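Side-chain contacts in multicopper oxidase (Arthrobacter sp. FB24, PDB 3GDC), which probably oxidises phenol-type substrates, as laccases do, and passes the electrons through bound copper ions to dioxygen: residues 10-13 and 14-17; 123-126 and 127-131. One frame throughout, in Å; residues are numbered along the deposited sequence.

Contact 1: 10-13 and 14-17; sequences GIDP and TAIL
Asp12 brings its carboxylate up against the start of helix 13-18, where OD1 faces the amides of Thr14 and Ala15, while Ile11 and Ile16 meet away from the carboxylate. The carboxylate gets there because CG lies anti to Asp12 N (chi1 -173°), which swings OD1 toward those two N-H groups. One oxygen takes both donors, weakly in each case: OD1 accepts from Ala15 N at 3.3 Å, nearly straight at 163°, and from Thr14 N at 3.2 Å with a much more bent N-H. The methyl of Ala15 rests against the carboxylate, Ala15 CB lying 3.7 Å from Asp12 CG. The backbone carbonyl of the same aspartate begins the helical bonding, Ile16 N giving its hydrogen to Asp12 O at 3.0 Å. A lysine in place of Asp12 would probably leave the amides of Thr14 and Ala15 without their acceptor and set a positive charge at the positive end of the helix dipole. On the apolar side the two isoleucine side chains run obliquely to each other, with Ile11 CG2 3.7 Å from Ile16 CD1. Thr14 OG1 hydrogen-bonds instead to His191 NE2, on helix 191-194. Asp12 is thus an N-cap with Pro13 in the first helical turn, and the Ile11-Ile16 contact, from the residue before the cap to the fourth after it, is a hydrophobic staple.

Contact 2: 123-126 and 127-131; sequences ATPF and GTHLY
His129 reaches back along its own chain and places its imidazole against Pro125, with Gly127 passing over one face of the ring. Its CB leaves the strand toward the loop 123-126, and CG stands anti to the carbonyl carbon (chi1 -48°), which carries the ring back along the strand toward its start. Of the ring atoms, CD2 lies 3.7 Å from Pro125 O, and CE1, on the other flank of NE2, comes 4.2 Å from Pro125 CG, the two side chains crossing at a slant. NE2, the tip, makes the polar contact: it donates to Pro125 O at 2.9 Å with an N-H...O angle of 157°. The acceptor, the carbonyl of a proline that follows a cis peptide bond, lies near the imidazole plane, and the bond is only moderately bent; the donor, however, stands 38° out of the carbonyl plane, off the lone-pair direction. ND1 is hydrogen-bonded to Arg253 NH2; with NE2 donating, this is consistent with ND1 as acceptor on a neutral ring. Bonds at both nitrogens probably fix the ring's rotation. Above it, Gly127 C sits 3.7 Å from the ring plane, toward the rim. Gly127 itself has a positive phi; a CB here would collide with Phe126 O, at 2.4 Å, and glycine avoids this. Strand 127-132 lies antiparallel to strands 91-92 and 147-153, with Gly127 bonded to Val152 through the backbone and His129 packing on Val152, while Phe227 of a neighbouring subunit meets the imidazole ring at a steep angle and packs on Pro125.

Contact 1 comes early in the chain and contact 2 far later; their centres are 22 Å apart, on opposite sides of the chain's centre, and their nearest atoms stay about 10 Å apart without touching. They are nevertheless joined through one mixed sheet: helix 13-18 leads into strand 20-27, which pairs with 67-71, then 147-153, then 127-132. Each also reaches toward the six-stranded sheet of the later half, contact 1 through Leu17 and Val166, contact 2 through His129 and Arg253. Contact 2 additionally lies at a subunit boundary, and its strand runs on to His132 and the next residue, Cys133, which bind different copper ions, so it leads directly into the copper-binding segment.

Contact 1: 10-13 and 14-17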
ATOM      1  N   GLY A  10      18.322  22.481 -16.086  1.00 22.36           N
ATOM      2  CA  GLY A  10      17.908  23.491 -15.118  1.00 22.47           C
ATOM      3  C   GLY A  10      17.668  22.912 -13.733  1.00 22.77           C
ATOM      4  O   GLY A  10      17.243  23.633 -12.830  1.00 23.13           O
ATOM      5  N   ILE A  11      17.918  21.607 -13.581  1.00 22.14           N
ATOM      6  CA  ILE A  11      17.842  20.890 -12.290  1.00 21.63           C
ATOM      7  C   ILE A  11      19.086  20.001 -12.155  1.00 20.79           C
ATOM      8  O   ILE A  11      19.479  19.347 -13.131  1.00 20.88           O
ATOM      9  CB  ILE A  11      16.585  19.959 -12.216  1.00 21.77           C
ATOM     10  CG1 ILE A  11      15.279  20.733 -12.416  1.00 22.14           C
ATOM     11  CG2 ILE A  11      16.538  19.184 -10.893  1.00 22.95           C
ATOM     12  CD1 ILE A  11      14.063  19.832 -12.681  1.00 21.86           C
ATOM     13  N   ASP A  12      19.702  19.981 -10.970  1.00 19.41           N
ATOM     14  CA  ASP A  12      20.812  19.056 -10.677  1.00 18.91           C
ATOM     15  C   ASP A  12      20.393  18.073  -9.588  1.00 17.27           C
ATOM     16  O   ASP A  12      20.534  18.361  -8.398  1.00 16.42           O
ATOM     17  CB  ASP A  12      22.082  19.809 -10.258  1.00 19.44           C
ATOM     18  CG  ASP A  12      23.307  18.892 -10.111  1.00 21.43           C
ATOM     19  OD1 ASP A  12      23.184  17.645 -10.109  1.00 22.60           O
ATOM     20  OD2 ASP A  12      24.423  19.435  -9.991  1.00 24.71           O
ATOM     21  N   PRO A  13      19.860  16.909  -9.989  1.00 16.71           N
ATOM     22  CA  PRO A  13      19.393  15.913  -9.014  1.00 16.24           C
ATOM     23  C   PRO A  13      20.475  15.427  -8.044  1.00 16.32           C
ATOM     24  O   PRO A  13      20.168  15.121  -6.882  1.00 16.22           O
ATOM     25  CB  PRO A  13      18.903  14.761  -9.900  1.00 16.45           C
ATOM     26  CG  PRO A  13      18.526  15.452 -11.214  1.00 16.07           C
ATOM     27  CD  PRO A  13      19.623  16.468 -11.378  1.00 16.11           C
ATOM     28  N   THR A  14      21.721  15.345  -8.517  1.00 16.30           N
ATOM     29  CA  THR A  14      22.835  14.928  -7.656  1.00 16.87           C
ATOM     30  C   THR A  14      23.054  15.923  -6.522  1.00 16.46           C
ATOM     31  O   THR A  14      23.241  15.525  -5.372  1.00 16.37           O
ATOM     32  CB  THR A  14      24.145  14.714  -8.462  1.00 17.33           C
ATOM     33  OG1 THR A  14      23.963  13.601  -9.341  1.00 19.64           O
ATOM     34  CG2 THR A  14      25.321  14.394  -7.545  1.00 17.60           C
ATOM     35  N   ALA A  15      23.025  17.211  -6.856  1.00 15.99           N
ATOM     36  CA  ALA A  15      23.153  18.265  -5.854  1.00 16.32           C
ATOM     37  C   ALA A  15      21.979  18.205  -4.868  1.00 15.58           C
ATOM     38  O   ALA A  15      22.172  18.261  -3.641  1.00 16.01           O
ATOM     39  CB  ALA A  15      23.219  19.618  -6.529  1.00 16.29           C
ATOM     40  N   ILE A  16      20.775  18.057  -5.412  1.00 15.05           N
ATOM     41  CA  ILE A  16      19.544  17.965  -4.608  1.00 14.77           C
ATOM     42  C   ILE A  16      19.619  16.816  -3.601  1.00 14.82           C
ATOM     43  O   ILE A  16      19.180  16.942  -2.450  1.00 13.85           O
ATOM     44  CB  ILE A  16      18.304  17.829  -5.529  1.00 14.67           C
ATOM     45  CG1 ILE A  16      18.087  19.154  -6.271  1.00 13.81           C
ATOM     46  CG2 ILE A  16      17.048  17.415  -4.725  1.00 13.93           C
ATOM     47  CD1 ILE A  16      16.894  19.175  -7.213  1.00 15.46           C
ATOM     48  N   LEU A  17      20.203  15.702  -4.042  1.00 14.63           N
ATOM     49  CA  LEU A  17      20.326  14.499  -3.242  1.00 15.23           C
ATOM     50  C   LEU A  17      20.913  14.762  -1.847  1.00 15.20           C
ATOM     51  O   LEU A  17      20.494  14.141  -0.867  1.00 15.09           O
ATOM     52  CB  LEU A  17      21.182  13.481  -3.999  1.00 15.47           C
ATOM     53  CG  LEU A  17      21.366  12.062  -3.496  1.00 17.37           C
ATOM     54  CD1 LEU A  17      20.044  11.291  -3.600  1.00 15.33           C
ATOM     55  CD2 LEU A  17      22.442  11.425  -4.363  1.00 16.69           C
TER

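Contact 2: 123-126 and 127-131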
ATOM      1  N   ALA A 123       9.159  23.235  14.714  1.00 19.70           N
ATOM      2  CA  ALA A 123       9.568  22.011  14.013  1.00 19.42           C
ATOM      3  C   ALA A 123       9.095  20.804  14.827  1.00 19.54           C
ATOM      4  O   ALA A 123       9.795  20.324  15.726  1.00 19.51           O
ATOM      5  CB  ALA A 123      11.083  21.985  13.803  1.00 19.41           C
ATOM      6  N   THR A 124       7.877  20.351  14.536  1.00 19.53           N
ATOM      7  CA  THR A 124       7.263  19.239  15.263  1.00 20.33           C
ATOM      8  C   THR A 124       6.267  18.504  14.369  1.00 19.60           C
ATOM      9  O   THR A 124       5.637  19.133  13.521  1.00 19.90           O
ATOM     10  CB  THR A 124       6.444  19.717  16.486  1.00 21.03           C
ATOM     11  OG1 THR A 124       6.921  20.984  16.941  1.00 25.89           O
ATOM     12  CG2 THR A 124       6.538  18.697  17.598  1.00 19.43           C
ATOM     13  N   PRO A 125       6.129  17.172  14.539  1.00 19.12           N
ATOM     14  CA  PRO A 125       6.967  16.276  15.334  1.00 18.83           C
ATOM     15  C   PRO A 125       8.254  16.001  14.583  1.00 18.51           C
ATOM     16  O   PRO A 125       8.360  16.357  13.404  1.00 18.50           O
ATOM     17  CB  PRO A 125       6.121  14.998  15.420  1.00 18.89           C
ATOM     18  CG  PRO A 125       5.352  15.004  14.129  1.00 19.11           C
ATOM     19  CD  PRO A 125       5.014  16.448  13.901  1.00 19.04           C
ATOM     20  N   PHE A 126       9.229  15.390  15.244  1.00 18.17           N
ATOM     21  CA  PHE A 126      10.395  14.936  14.507  1.00 17.80           C
ATOM     22  C   PHE A 126       9.973  13.895  13.471  1.00 17.31           C
ATOM     23  O   PHE A 126       8.984  13.171  13.658  1.00 17.46           O
ATOM     24  CB  PHE A 126      11.533  14.465  15.423  1.00 18.55           C
ATOM     25  CG  PHE A 126      11.387  13.066  15.977  1.00 19.56           C
ATOM     26  CD1 PHE A 126      11.716  11.948  15.204  1.00 20.60           C
ATOM     27  CD2 PHE A 126      10.993  12.865  17.300  1.00 19.72           C
ATOM     28  CE1 PHE A 126      11.619  10.657  15.734  1.00 20.16           C
ATOM     29  CE2 PHE A 126      10.890  11.570  17.837  1.00 20.04           C
ATOM     30  CZ  PHE A 126      11.207  10.473  17.053  1.00 19.33           C
ATOM     31  N   GLY A 127      10.693  13.882  12.363  1.00 17.14           N
ATOM     32  CA  GLY A 127      10.420  12.934  11.296  1.00 17.05           C
ATOM     33  C   GLY A 127      10.756  13.484   9.935  1.00 16.92           C
ATOM     34  O   GLY A 127      11.392  14.530   9.797  1.00 16.86           O
ATOM     35  N   THR A 128      10.338  12.741   8.921  1.00 16.44           N
ATOM     36  CA  THR A 128      10.581  13.104   7.533  1.00 15.87           C
ATOM     37  C   THR A 128       9.254  13.546   6.959  1.00 15.14           C
ATOM     38  O   THR A 128       8.295  12.762   6.910  1.00 14.42           O
ATOM     39  CB  THR A 128      11.157  11.892   6.782  1.00 16.35           C
ATOM     40  OG1 THR A 128      12.423  11.556   7.360  1.00 18.09           O
ATOM     41  CG2 THR A 128      11.310  12.162   5.297  1.00 15.92           C
ATOM     42  N   HIS A 129       9.193  14.816   6.554  1.00 13.89           N
ATOM     43  CA  HIS A 129       7.949  15.421   6.112  1.00 14.07           C
ATOM     44  C   HIS A 129       8.138  16.066   4.735  1.00 13.81           C
ATOM     45  O   HIS A 129       9.141  15.816   4.050  1.00 13.85           O
ATOM     46  CB  HIS A 129       7.444  16.439   7.155  1.00 14.74           C
ATOM     47  CG  HIS A 129       7.454  15.923   8.563  1.00 15.64           C
ATOM     48  ND1 HIS A 129       6.686  14.850   8.973  1.00 14.87           N
ATOM     49  CD2 HIS A 129       8.132  16.342   9.664  1.00 16.40           C
ATOM     50  CE1 HIS A 129       6.899  14.625  10.258  1.00 16.53           C
ATOM     51  NE2 HIS A 129       7.773  15.517  10.700  1.00 16.13           N
ATOM     52  N   LEU A 130       7.167  16.878   4.335  1.00 13.59           N
ATOM     53  CA  LEU A 130       7.150  17.499   3.021  1.00 13.75           C
ATOM     54  C   LEU A 130       6.253  18.723   3.061  1.00 13.61           C
ATOM     55  O   LEU A 130       5.541  18.958   4.051  1.00 14.19           O
ATOM     56  CB  LEU A 130       6.671  16.503   1.943  1.00 13.71           C
ATOM     57  CG  LEU A 130       5.219  15.987   1.969  1.00 13.90           C
ATOM     58  CD1 LEU A 130       4.735  15.646   0.525  1.00 15.70           C
ATOM     59  CD2 LEU A 130       5.036  14.801   2.873  1.00 16.79           C
ATOM     60  N   TYR A 131       6.312  19.511   1.996  1.00 12.99           N
ATOM     61  CA  TYR A 131       5.431  20.652   1.813  1.00 13.11           C
ATOM     62  C   TYR A 131       5.053  20.709   0.335  1.00 13.51           C
ATOM     63  O   TYR A 131       5.784  20.187  -0.535  1.00 13.38           O
ATOM     64  CB  TYR A 131       6.105  21.960   2.286  1.00 13.41           C
ATOM     65  CG  TYR A 131       7.347  22.341   1.504  1.00 13.20           C
ATOM     66  CD1 TYR A 131       7.253  23.134   0.353  1.00 14.78           C
ATOM     67  CD2 TYR A 131       8.608  21.886   1.898  1.00 12.79           C
ATOM     68  CE1 TYR A 131       8.395  23.483  -0.384  1.00 13.92           C
ATOM     69  CE2 TYR A 131       9.766  22.216   1.158  1.00 11.36           C
ATOM     70  CZ  TYR A 131       9.641  23.018   0.024  1.00 14.66           C
ATOM     71  OH  TYR A 131      10.747  23.347  -0.711  1.00 13.47           O
TER